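Local coordinates for macrophage migration inhibitory factor (Plasmodium berghei, PDB 2WKB), which belongs to the macrophage migration inhibitory factor family, small alpha/beta proteins that assemble as trimers, at residues K15-N18 / T19-E22. Residues are numbered along the deposited sequence; the frame is centred on the assembly and turned at random.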
loop_
_atom_site.group_PDB
_atom_site.type_symbol
_atom_site.label_atom_id
_atom_site.label_comp_id
_atom_site.label_asym_id
_atom_site.label_seq_id
_atom_site.Cartn_x
_atom_site.Cartn_y
_atom_site.Cartn_z
ATOM N N LYS E 15 -17.017 -11.856 -7.689
ATOM C CA LYS E 15 -17.564 -10.524 -7.752
ATOM C C LYS E 15 -16.428 -9.444 -7.769
ATOM O O LYS E 15 -16.557 -8.442 -8.445
ATOM C CB LYS E 15 -18.422 -10.265 -6.523
ATOM C CG LYS E 15 -19.039 -8.916 -6.559
ATOM C CD LYS E 15 -20.195 -8.791 -5.514
ATOM C CE LYS E 15 -21.333 -8.012 -6.113
ATOM N NZ LYS E 15 -22.260 -7.715 -4.982
ATOM N N ALA E 16 -15.388 -9.679 -7.014
ATOM C CA ALA E 16 -14.190 -8.770 -7.045
ATOM C C ALA E 16 -13.600 -8.735 -8.472
ATOM O O ALA E 16 -13.303 -7.655 -8.994
ATOM C CB ALA E 16 -13.110 -9.266 -6.050
ATOM N N GLN E 17 -13.426 -9.908 -9.104
ATOM C CA GLN E 17 -12.924 -9.975 -10.500
ATOM C C GLN E 17 -13.804 -9.187 -11.415
ATOM O O GLN E 17 -13.317 -8.422 -12.194
ATOM C CB GLN E 17 -12.719 -11.434 -10.986
ATOM C CG GLN E 17 -11.638 -12.141 -10.181
ATOM C CD GLN E 17 -10.252 -11.399 -10.304
ATOM O OE1 GLN E 17 -9.668 -10.947 -9.288
ATOM N NE2 GLN E 17 -9.782 -11.248 -11.506
ATOM N N ASN E 18 -15.125 -9.410 -11.338
ATOM C CA ASN E 18 -16.070 -8.696 -12.201
ATOM C C ASN E 18 -16.055 -7.202 -12.011
ATOM O O ASN E 18 -16.101 -6.439 -13.002
ATOM C CB ASN E 18 -17.502 -9.203 -11.928
ATOM C CG ASN E 18 -17.722 -10.627 -12.438
ATOM O OD1 ASN E 18 -16.950 -11.140 -13.256
ATOM N ND2 ASN E 18 -18.790 -11.278 -11.935
ATOM N N THR E 19 -15.931 -6.793 -10.750
ATOM C CA THR E 19 -15.890 -5.377 -10.415
ATOM C C THR E 19 -14.592 -4.729 -10.961
ATOM O O THR E 19 -14.660 -3.682 -11.603
ATOM C CB THR E 19 -15.968 -5.166 -8.871
ATOM O OG1 THR E 19 -17.233 -5.656 -8.430
ATOM C CG2 THR E 19 -15.933 -3.672 -8.542
ATOM N N LEU E 20 -13.462 -5.377 -10.755
ATOM C CA LEU E 20 -12.165 -4.839 -11.246
ATOM C C LEU E 20 -12.208 -4.803 -12.777
ATOM O O LEU E 20 -11.698 -3.863 -13.393
ATOM C CB LEU E 20 -10.971 -5.670 -10.748
ATOM C CG LEU E 20 -10.780 -5.640 -9.186
ATOM C CD1 LEU E 20 -9.731 -6.695 -8.724
ATOM C CD2 LEU E 20 -10.391 -4.151 -8.733
ATOM N N SER E 21 -12.798 -5.815 -13.426
ATOM C CA SER E 21 -12.801 -5.818 -14.889
ATOM C C SER E 21 -13.625 -4.657 -15.428
ATOM O O SER E 21 -13.250 -4.010 -16.409
ATOM C CB SER E 21 -13.349 -7.235 -15.372
ATOM O OG SER E 21 -13.610 -7.109 -16.755
ATOM N N GLU E 22 -14.709 -4.313 -14.738
ATOM C CA GLU E 22 -15.565 -3.221 -15.114
ATOM C C GLU E 22 -14.862 -1.863 -14.927
ATOM O O GLU E 22 -14.984 -0.969 -15.786
ATOM C CB GLU E 22 -16.884 -3.241 -14.330
ATOM C CG GLU E 22 -17.813 -4.410 -14.796
ATOM C CD GLU E 22 -19.257 -4.286 -14.258
ATOM O OE1 GLU E 22 -19.685 -3.148 -13.924
ATOM O OE2 GLU E 22 -19.941 -5.350 -14.174
#
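The carbonyl oxygen of K15 is gripped twice by T19: the backbone N and the hydroxyl OG1 each lie 2.9 Å from K15 O. The two donors come in from opposite faces of the carbonyl plane, with OG1 tilted 34° out of it. T19 can do this because OG1 sits beside its own backbone N (chi1 -64°), turned back toward the preceding turn, and the hydroxyl of this buried residue gives its hydrogen to the main-chain carbonyl one turn back. The same rotation leaves CG2 anti to the backbone N, beside the carbonyl carbon. The aliphatic part of K15 slants past the hydroxyl, with CG 4.2 Å from T19 OG1.

K15 to E22 make about two turns of helix 13-31, the crossover helix between strands 4-7 and 39-44 in a beta-alpha-beta unit of the MIF fold. The ladder continues with L20 N to A16 O at 2.9 Å, with an N-H...O angle of 166° the straightest of the four backbone bonds, then S21 N to Q17 O and a slightly longer E22 N to N18 O. L20 folds its CG back against A16 O, 3.2 Å away. E22 does likewise on another side of the helix: its CG rests 3.2 Å from N18 O, and the chain beyond is extended. T19 packs on L84, H87 and L88 of helix 73-88, where K15 NZ is hydrogen-bonded to H87 O and E22 OE1 to H87 NE2. A16 and L20 pack on Y42 of strand 39-44, while A16 and Q17 meet N47 of a neighbouring subunit, and L20 and S21 that subunit's R49.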